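Local structure of conjugal transfer protein TRWB (Escherichia coli, 1E9R) at residues Thr21-Met32 and Gly411-Pro419; Thr268-Glu276 and Ser296-Ala307. The protein serves as the coupling protein of bacterial conjugation, a probable P-loop NTPase assembling as six subunits like ring helicases and probably driving DNA transfer. One frame throughout, in Å; residues are numbered along the deposited sequence.

In the fold
From the N terminus the chain soon runs through Thr21-Met32, whose partner, Gly411-Pro419, comes only near the C terminus: interaction 1 brings the two side by side and closes a loop of 378 residues. Interaction 2 is nested inside that loop. It joins Thr268-Glu276 to Ser296-Ala307 and closes a short excursion of 19 residues that contains strand 281-285. The first contact ties strand 23-24 and helix 26-33 to strand 415-419 at one edge of the large mixed sheet; the second fastens the segment at the end of helix 252-269 to helix 297-303 beside the parallel strands further in. Their centres lie about 30 Å apart, and both contacts touch the second subunit.

Interaction 1 (Thr21-Met32 and Gly411-Pro419); sequences TRIVSGGKLKRM and GNRPIAKVP. With SO4 (sulfate ion), chain J.
Ile415 is bonded on both sides of Ile23, its parallel bridge partner: Ile415 N bonds to Arg22 O at 2.7 Å, and Val24 N to Ile415 O at 2.8 Å. A water bridges Arg22 N and Arg413 O just ahead of this pairing. The Arg22 side chain, bent at chi3 (-65°), sets its NH2 3.0 Å from Asn412 O and turns one guanidinium face to Pro414 CD; the guanidinium plane lies 16° from the Asn412 amide plane. At the N-cap of the helix, Ser25 OG accepts from Lys28 N at 3.0 Å and donates to sulfate O4; Arg31 grips the same ion, its NH1 2.9 Å from O2. Putting an alanine in place of Ser25 would probably leave Lys28 N without its capping acceptor and the sulfate without its bond to the serine hydroxyl. In the packing, Met32 SD comes up against the Pro414 ring at CG, 3.9 Å away, with Val24 CB also against it. Leu29 presses CD2 onto Ala416 CB at 3.4 Å. Gly26 CA lies 3.5 Å from Val418 CG2, and a beta carbon on it would run into that methyl. Within this chain the short, weakly bonded strand 23-24 is an outermost strand of the mixed sheet; Ala416 and Val418 bond onward to strand 404-408, while Val45 of strand 45-46 packs against Leu29 and Val418.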
loop_
_atom_site.group_PDB
_atom_site.type_symbol
_atom_site.label_atom_id
_atom_site.label_comp_id
_atom_site.label_asym_id
_atom_site.label_seq_id
_atom_site.Cartn_x
_atom_site.Cartn_y
_atom_site.Cartn_z
ATOM N N THR B 21 -24.252 -23.517 3.717
ATOM C CA THR B 21 -25.357 -22.747 4.264
ATOM C C THR B 21 -26.720 -23.289 3.854
ATOM O O THR B 21 -26.982 -23.530 2.674
ATOM C CB THR B 21 -25.272 -21.261 3.822
ATOM O OG1 THR B 21 -24.141 -20.647 4.448
ATOM C CG2 THR B 21 -26.538 -20.502 4.211
ATOM N N ARG B 22 -27.590 -23.475 4.839
ATOM C CA ARG B 22 -28.927 -23.970 4.576
ATOM C C ARG B 22 -29.872 -22.791 4.625
ATOM O O ARG B 22 -29.781 -21.963 5.521
ATOM C CB ARG B 22 -29.336 -24.983 5.641
ATOM C CG ARG B 22 -28.510 -26.257 5.657
ATOM C CD ARG B 22 -28.815 -27.072 6.896
ATOM N NE ARG B 22 -28.415 -26.385 8.126
ATOM C CZ ARG B 22 -28.839 -26.722 9.343
ATOM N NH1 ARG B 22 -29.684 -27.734 9.499
ATOM N NH2 ARG B 22 -28.409 -26.061 10.407
ATOM N N ILE B 23 -30.760 -22.680 3.649
ATOM C CA ILE B 23 -31.726 -21.598 3.686
ATOM C C ILE B 23 -33.069 -22.275 3.879
ATOM O O ILE B 23 -33.381 -23.275 3.239
ATOM C CB ILE B 23 -31.708 -20.724 2.410
ATOM C CG1 ILE B 23 -32.712 -19.574 2.575
ATOM C CG2 ILE B 23 -31.972 -21.568 1.182
ATOM C CD1 ILE B 23 -32.671 -18.525 1.471
ATOM N N VAL B 24 -33.846 -21.725 4.796
ATOM C CA VAL B 24 -35.133 -22.276 5.165
ATOM C C VAL B 24 -36.171 -21.164 5.046
ATOM O O VAL B 24 -35.815 -20.006 4.817
ATOM C CB VAL B 24 -34.998 -22.837 6.616
ATOM C CG1 VAL B 24 -35.875 -22.099 7.592
ATOM C CG2 VAL B 24 -35.266 -24.293 6.618
ATOM N N SER B 25 -37.449 -21.507 5.164
ATOM C CA SER B 25 -38.513 -20.503 5.073
ATOM C C SER B 25 -38.597 -19.778 6.414
ATOM O O SER B 25 -38.199 -20.323 7.445
ATOM C CB SER B 25 -39.861 -21.170 4.778
ATOM O OG SER B 25 -40.370 -21.827 5.934
ATOM N N GLY B 26 -39.106 -18.554 6.412
ATOM C CA GLY B 26 -39.215 -17.836 7.666
ATOM C C GLY B 26 -39.978 -18.670 8.682
ATOM O O GLY B 26 -39.569 -18.808 9.839
ATOM N N GLY B 27 -41.093 -19.240 8.242
ATOM C CA GLY B 27 -41.903 -20.045 9.133
ATOM C C GLY B 27 -41.137 -21.178 9.774
ATOM O O GLY B 27 -41.215 -21.386 10.991
ATOM N N LYS B 28 -40.394 -21.917 8.954
ATOM C CA LYS B 28 -39.612 -23.041 9.453
ATOM C C LYS B 28 -38.497 -22.625 10.427
ATOM O O LYS B 28 -38.192 -23.354 11.379
ATOM C CB LYS B 28 -39.027 -23.831 8.283
ATOM C CG LYS B 28 -38.153 -24.980 8.728
ATOM C CD LYS B 28 -37.837 -25.920 7.584
ATOM C CE LYS B 28 -36.866 -26.999 8.026
ATOM N NZ LYS B 28 -36.410 -27.821 6.878
ATOM N N LEU B 29 -37.887 -21.464 10.203
ATOM C CA LEU B 29 -36.835 -21.005 11.109
ATOM C C LEU B 29 -37.441 -20.666 12.473
ATOM O O LEU B 29 -36.898 -21.038 13.519
ATOM C CB LEU B 29 -36.124 -19.772 10.534
ATOM C CG LEU B 29 -35.028 -19.106 11.378
ATOM C CD1 LEU B 29 -33.941 -20.111 11.705
ATOM C CD2 LEU B 29 -34.458 -17.913 10.614
ATOM N N LYS B 30 -38.571 -19.958 12.449
ATOM C CA LYS B 30 -39.268 -19.568 13.678
ATOM C C LYS B 30 -39.568 -20.847 14.454
ATOM O O LYS B 30 -39.477 -20.899 15.681
ATOM C CB LYS B 30 -40.572 -18.810 13.333
ATOM C CG LYS B 30 -40.320 -17.551 12.487
ATOM C CD LYS B 30 -41.566 -16.765 12.069
ATOM C CE LYS B 30 -41.140 -15.586 11.183
ATOM N NZ LYS B 30 -42.252 -14.822 10.564
ATOM N N ARG B 31 -39.900 -21.891 13.709
ATOM C CA ARG B 31 -40.216 -23.188 14.280
ATOM C C ARG B 31 -38.986 -23.755 14.978
ATOM O O ARG B 31 -39.064 -24.259 16.096
ATOM C CB ARG B 31 -40.660 -24.130 13.156
ATOM C CG ARG B 31 -41.460 -25.351 13.584
ATOM C CD ARG B 31 -41.786 -26.222 12.384
ATOM N NE ARG B 31 -42.478 -25.477 11.347
ATOM C CZ ARG B 31 -42.251 -25.638 10.052
ATOM N NH1 ARG B 31 -41.349 -26.517 9.658
ATOM N NH2 ARG B 31 -42.924 -24.921 9.161
ATOM N N MET B 32 -37.844 -23.659 14.303
ATOM C CA MET B 32 -36.578 -24.175 14.823
ATOM C C MET B 32 -35.914 -23.375 15.951
ATOM O O MET B 32 -35.238 -23.955 16.798
ATOM C CB MET B 32 -35.572 -24.326 13.681
ATOM C CG MET B 32 -36.025 -25.236 12.553
ATOM S SD MET B 32 -34.805 -25.280 11.215
ATOM C CE MET B 32 -33.496 -26.173 11.993
ATOM N N GLY B 411 -24.014 -20.065 15.270
ATOM C CA GLY B 411 -24.051 -21.512 15.311
ATOM C C GLY B 411 -24.583 -22.181 14.053
ATOM O O GLY B 411 -24.594 -21.597 12.965
ATOM N N ASN B 412 -25.040 -23.417 14.215
ATOM C CA ASN B 412 -25.542 -24.210 13.107
ATOM C C ASN B 412 -27.032 -24.011 12.870
ATOM O O ASN B 412 -27.840 -24.906 13.099
ATOM C CB ASN B 412 -25.218 -25.676 13.378
ATOM C CG ASN B 412 -25.499 -26.554 12.198
ATOM O OD1 ASN B 412 -25.229 -26.184 11.059
ATOM N ND2 ASN B 412 -26.031 -27.743 12.458
ATOM N N ARG B 413 -27.384 -22.817 12.408
ATOM C CA ARG B 413 -28.770 -22.469 12.119
ATOM C C ARG B 413 -28.900 -22.107 10.657
ATOM O O ARG B 413 -28.028 -21.446 10.097
ATOM C CB ARG B 413 -29.207 -21.238 12.908
ATOM C CG ARG B 413 -28.781 -21.210 14.339
ATOM C CD ARG B 413 -29.713 -21.989 15.204
ATOM N NE ARG B 413 -29.370 -21.797 16.604
ATOM C CZ ARG B 413 -30.077 -22.287 17.616
ATOM N NH1 ARG B 413 -31.175 -23.007 17.377
ATOM N NH2 ARG B 413 -29.685 -22.047 18.868
ATOM N N PRO B 414 -29.984 -22.538 10.011
ATOM C CA PRO B 414 -30.108 -22.163 8.604
ATOM C C PRO B 414 -30.483 -20.678 8.563
ATOM O O PRO B 414 -30.827 -20.099 9.593
ATOM C CB PRO B 414 -31.229 -23.070 8.106
ATOM C CG PRO B 414 -32.071 -23.259 9.328
ATOM C CD PRO B 414 -31.040 -23.482 10.407
ATOM N N ILE B 415 -30.393 -20.056 7.392
ATOM C CA ILE B 415 -30.750 -18.651 7.267
ATOM C C ILE B 415 -32.134 -18.594 6.627
ATOM O O ILE B 415 -32.578 -19.562 6.002
ATOM C CB ILE B 415 -29.756 -17.875 6.373
ATOM C CG1 ILE B 415 -29.838 -18.400 4.940
ATOM C CG2 ILE B 415 -28.343 -17.997 6.929
ATOM C CD1 ILE B 415 -28.988 -17.640 3.946
ATOM N N ALA B 416 -32.809 -17.458 6.777
ATOM C CA ALA B 416 -34.141 -17.294 6.220
ATOM C C ALA B 416 -34.396 -15.875 5.707
ATOM O O ALA B 416 -33.938 -14.904 6.300
ATOM C CB ALA B 416 -35.171 -17.649 7.281
ATOM N N LYS B 417 -35.118 -15.764 4.595
ATOM C CA LYS B 417 -35.475 -14.470 4.034
ATOM C C LYS B 417 -36.840 -14.179 4.645
ATOM O O LYS B 417 -37.828 -14.850 4.342
ATOM C CB LYS B 417 -35.576 -14.563 2.516
ATOM C CG LYS B 417 -35.904 -13.260 1.802
ATOM C CD LYS B 417 -36.035 -13.519 0.306
ATOM C CE LYS B 417 -36.549 -12.306 -0.431
ATOM N NZ LYS B 417 -36.733 -12.574 -1.882
ATOM N N VAL B 418 -36.880 -13.191 5.528
ATOM C CA VAL B 418 -38.098 -12.823 6.231
ATOM C C VAL B 418 -38.414 -11.345 6.042
ATOM O O VAL B 418 -37.515 -10.531 5.847
ATOM C CB VAL B 418 -37.941 -13.117 7.745
ATOM C CG1 VAL B 418 -39.116 -12.565 8.522
ATOM C CG2 VAL B 418 -37.838 -14.606 7.968
ATOM N N PRO B 419 -39.703 -10.981 6.065
ATOM C CA PRO B 419 -40.041 -9.571 5.900
ATOM C C PRO B 419 -40.135 -8.870 7.257
ATOM O O PRO B 419 -40.452 -9.489 8.282
ATOM C CB PRO B 419 -41.381 -9.630 5.190
ATOM C CG PRO B 419 -42.009 -10.797 5.854
ATOM C CD PRO B 419 -40.894 -11.823 5.852
HETATM S S SO4 J . -42.622 -24.918 6.033
HETATM O O1 SO4 J . -43.259 -23.829 6.809
HETATM O O2 SO4 J . -41.699 -25.687 6.888
HETATM O O3 SO4 J . -43.669 -25.813 5.499
HETATM O O4 SO4 J . -41.853 -24.359 4.904
HETATM O O HOH W 1 -26.865 -22.298 7.672
#

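Interaction 2 (Thr268-Glu276 and Ser296-Ala307)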
loop_
_atom_site.group_PDB
_atom_site.type_symbol
_atom_site.label_atom_id
_atom_site.label_comp_id
_atom_site.label_asym_id
_atom_site.label_seq_id
_atom_site.Cartn_x
_atom_site.Cartn_y
_atom_site.Cartn_z
ATOM N N THR B 268 -16.930 -0.221 29.391
ATOM C CA THR B 268 -15.877 -0.521 30.368
ATOM C C THR B 268 -16.456 -0.871 31.714
ATOM O O THR B 268 -15.958 -1.752 32.413
ATOM C CB THR B 268 -14.949 0.663 30.662
ATOM O OG1 THR B 268 -14.824 1.485 29.508
ATOM C CG2 THR B 268 -13.580 0.157 31.060
ATOM N N SER B 269 -17.496 -0.140 32.084
ATOM C CA SER B 269 -18.129 -0.310 33.378
ATOM C C SER B 269 -18.759 -1.668 33.658
ATOM O O SER B 269 -18.645 -2.166 34.776
ATOM C CB SER B 269 -19.151 0.807 33.595
ATOM O OG SER B 269 -18.485 2.055 33.695
ATOM N N ILE B 270 -19.411 -2.274 32.667
ATOM C CA ILE B 270 -20.034 -3.575 32.896
ATOM C C ILE B 270 -19.007 -4.626 33.312
ATOM O O ILE B 270 -19.341 -5.591 33.991
ATOM C CB ILE B 270 -20.748 -4.094 31.655
ATOM C CG1 ILE B 270 -19.722 -4.326 30.554
ATOM C CG2 ILE B 270 -21.836 -3.115 31.221
ATOM C CD1 ILE B 270 -20.216 -5.218 29.461
ATOM N N LEU B 271 -17.760 -4.433 32.900
ATOM C CA LEU B 271 -16.683 -5.358 33.227
ATOM C C LEU B 271 -16.339 -5.286 34.700
ATOM O O LEU B 271 -15.594 -6.123 35.218
ATOM C CB LEU B 271 -15.443 -5.021 32.404
ATOM C CG LEU B 271 -15.196 -5.757 31.092
ATOM C CD1 LEU B 271 -16.471 -5.907 30.313
ATOM C CD2 LEU B 271 -14.148 -4.995 30.306
ATOM N N SER B 272 -16.877 -4.273 35.367
ATOM C CA SER B 272 -16.625 -4.071 36.788
ATOM C C SER B 272 -17.825 -4.462 37.638
ATOM O O SER B 272 -17.736 -4.482 38.864
ATOM C CB SER B 272 -16.263 -2.606 37.067
ATOM O OG SER B 272 -14.930 -2.314 36.700
ATOM N N LEU B 273 -18.945 -4.764 36.987
ATOM C CA LEU B 273 -20.160 -5.146 37.703
ATOM C C LEU B 273 -19.990 -6.449 38.462
ATOM O O LEU B 273 -19.352 -7.384 37.974
ATOM C CB LEU B 273 -21.335 -5.299 36.738
ATOM C CG LEU B 273 -21.875 -4.016 36.121
ATOM C CD1 LEU B 273 -23.003 -4.347 35.184
ATOM C CD2 LEU B 273 -22.351 -3.085 37.210
ATOM N N PRO B 274 -20.564 -6.527 39.672
ATOM C CA PRO B 274 -20.458 -7.749 40.471
ATOM C C PRO B 274 -21.176 -8.896 39.762
ATOM O O PRO B 274 -22.156 -8.684 39.036
ATOM C CB PRO B 274 -21.119 -7.358 41.790
ATOM C CG PRO B 274 -22.150 -6.358 41.360
ATOM C CD PRO B 274 -21.377 -5.515 40.369
ATOM N N GLU B 275 -20.676 -10.107 39.968
ATOM C CA GLU B 275 -21.254 -11.282 39.343
ATOM C C GLU B 275 -22.735 -11.508 39.664
ATOM O O GLU B 275 -23.105 -11.779 40.808
ATOM C CB GLU B 275 -20.431 -12.515 39.723
ATOM C CG GLU B 275 -19.604 -13.057 38.571
ATOM C CD GLU B 275 -20.466 -13.759 37.534
ATOM O OE1 GLU B 275 -21.536 -13.213 37.174
ATOM O OE2 GLU B 275 -20.072 -14.858 37.080
ATOM N N GLU B 276 -23.577 -11.371 38.639
ATOM C CA GLU B 276 -25.019 -11.575 38.764
ATOM C C GLU B 276 -25.489 -12.428 37.599
ATOM O O GLU B 276 -25.814 -11.911 36.529
ATOM C CB GLU B 276 -25.792 -10.251 38.744
ATOM C CG GLU B 276 -25.698 -9.425 40.019
ATOM C CD GLU B 276 -25.895 -10.259 41.271
ATOM O OE1 GLU B 276 -26.814 -11.111 41.282
ATOM O OE2 GLU B 276 -25.132 -10.056 42.244
ATOM N N SER B 296 -13.172 0.500 24.356
ATOM C CA SER B 296 -13.641 -0.659 25.114
ATOM C C SER B 296 -14.717 -1.506 24.481
ATOM O O SER B 296 -15.071 -2.542 25.028
ATOM C CB SER B 296 -14.147 -0.200 26.481
ATOM O OG SER B 296 -13.258 0.748 27.038
ATOM N N LEU B 297 -15.257 -1.074 23.352
ATOM C CA LEU B 297 -16.307 -1.850 22.697
ATOM C C LEU B 297 -15.880 -3.302 22.470
ATOM O O LEU B 297 -16.622 -4.227 22.795
ATOM C CB LEU B 297 -16.668 -1.232 21.349
ATOM C CG LEU B 297 -18.113 -1.374 20.871
ATOM C CD1 LEU B 297 -18.127 -1.296 19.359
ATOM C CD2 LEU B 297 -18.727 -2.682 21.347
ATOM N N ALA B 298 -14.683 -3.494 21.915
ATOM C CA ALA B 298 -14.160 -4.827 21.618
ATOM C C ALA B 298 -14.143 -5.762 22.812
ATOM O O ALA B 298 -14.589 -6.902 22.719
ATOM C CB ALA B 298 -12.766 -4.717 21.035
ATOM N N ASP B 299 -13.616 -5.297 23.934
ATOM C CA ASP B 299 -13.570 -6.139 25.119
ATOM C C ASP B 299 -14.975 -6.427 25.645
ATOM O O ASP B 299 -15.251 -7.512 26.151
ATOM C CB ASP B 299 -12.737 -5.474 26.210
ATOM C CG ASP B 299 -11.306 -5.260 25.788
ATOM O OD1 ASP B 299 -10.668 -6.238 25.340
ATOM O OD2 ASP B 299 -10.822 -4.111 25.912
ATOM N N ALA B 300 -15.867 -5.454 25.516
ATOM C CA ALA B 300 -17.222 -5.630 25.994
ATOM C C ALA B 300 -17.942 -6.691 25.187
ATOM O O ALA B 300 -18.750 -7.431 25.735
ATOM C CB ALA B 300 -17.984 -4.307 25.932
ATOM N N LEU B 301 -17.654 -6.770 23.890
ATOM C CA LEU B 301 -18.298 -7.755 23.016
ATOM C C LEU B 301 -17.755 -9.151 23.248
ATOM O O LEU B 301 -18.424 -10.144 22.992
ATOM C CB LEU B 301 -18.069 -7.390 21.558
ATOM C CG LEU B 301 -18.808 -6.142 21.095
ATOM C CD1 LEU B 301 -18.319 -5.704 19.723
ATOM C CD2 LEU B 301 -20.291 -6.447 21.071
ATOM N N THR B 302 -16.540 -9.199 23.767
ATOM C CA THR B 302 -15.833 -10.434 24.007
ATOM C C THR B 302 -15.833 -10.945 25.440
ATOM O O THR B 302 -15.843 -12.152 25.668
ATOM C CB THR B 302 -14.391 -10.239 23.540
ATOM O OG1 THR B 302 -14.362 -10.296 22.110
ATOM C CG2 THR B 302 -13.461 -11.275 24.158
ATOM N N LYS B 303 -15.833 -10.034 26.402
ATOM C CA LYS B 303 -15.754 -10.423 27.795
ATOM C C LYS B 303 -16.950 -10.032 28.637
ATOM O O LYS B 303 -16.877 -10.080 29.870
ATOM C CB LYS B 303 -14.497 -9.801 28.399
ATOM C CG LYS B 303 -13.296 -9.870 27.485
ATOM C CD LYS B 303 -12.108 -9.142 28.066
ATOM C CE LYS B 303 -10.889 -9.300 27.167
ATOM N NZ LYS B 303 -9.677 -8.641 27.760
ATOM N N GLY B 304 -18.053 -9.665 27.989
ATOM C CA GLY B 304 -19.217 -9.236 28.745
ATOM C C GLY B 304 -20.350 -10.215 28.972
ATOM O O GLY B 304 -21.421 -9.806 29.428
ATOM N N ARG B 305 -20.136 -11.495 28.670
ATOM C CA ARG B 305 -21.190 -12.502 28.847
ATOM C C ARG B 305 -21.537 -12.727 30.318
ATOM O O ARG B 305 -22.700 -12.969 30.657
ATOM C CB ARG B 305 -20.780 -13.836 28.211
ATOM C CG ARG B 305 -21.584 -15.028 28.726
ATOM C CD ARG B 305 -21.049 -16.343 28.194
ATOM N NE ARG B 305 -21.633 -16.660 26.896
ATOM C CZ ARG B 305 -22.922 -16.942 26.709
ATOM N NH1 ARG B 305 -23.753 -16.955 27.749
ATOM N NH2 ARG B 305 -23.382 -17.219 25.488
ATOM N N LYS B 306 -20.528 -12.655 31.181
ATOM C CA LYS B 306 -20.739 -12.845 32.608
ATOM C C LYS B 306 -21.587 -11.705 33.160
ATOM O O LYS B 306 -22.306 -11.868 34.145
ATOM C CB LYS B 306 -19.395 -12.896 33.334
ATOM C CG LYS B 306 -19.066 -14.238 33.993
ATOM C CD LYS B 306 -19.125 -15.409 33.007
ATOM C CE LYS B 306 -18.447 -16.654 33.581
ATOM N NZ LYS B 306 -18.965 -17.040 34.928
ATOM N N ALA B 307 -21.503 -10.543 32.521
ATOM C CA ALA B 307 -22.276 -9.389 32.959
ATOM C C ALA B 307 -23.652 -9.404 32.319
ATOM O O ALA B 307 -24.528 -8.653 32.726
ATOM C CB ALA B 307 -21.558 -8.100 32.605
#
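Lys306 and Glu275 make the charged link, a salt bridge at the exposed end of the contact. Lys306 folds its chain twice, at chi2 (55°) and chi4 (53°), and brings NZ to 3.3 Å from Glu275 OE2, approaching nearly in line with the C-O bond; its CG passes the same oxygen on the way. A second ion pair stays within Ser296-Ala307, between Lys303 NZ and Asp299 OD1.

Among the uncharged polar groups, Thr268 OG1 and Ser296 OG sit 3.0 Å apart in a buried spot. Both residues are also tied to Asp264 of helix 252-269: Thr268 OG1 bonds to its backbone O, and Ser296 N to its carboxylate.

The apolar part belongs to Ile270 and Leu271. Ile270 sends CD1 to Ala300 CB at 4.3 Å and to Gly304 CA at 4.2 Å, while its CB faces Ala307 CB. Glycine suits position 304, since a side chain would crowd Ile270 CD1 and run into Ala300 O. Leu271 spreads its two methyls over the helix, CD1 4.2 Å from Lys303 O and CD2 near Asp299 CB; on the second subunit, Asp250 packs against Leu271 and Glu249 against Lys303.

Ile270 and Ala300 both rest on Leu309, at the start of strand 309-315. Strand 281-285, helix 297-303 and the neighbouring parallel strand 309-315 form a beta-alpha-beta crossover, and the segment following helix 252-269 packs against the crossover helix, an arrangement at home in the alpha/beta core of P-loop NTPases.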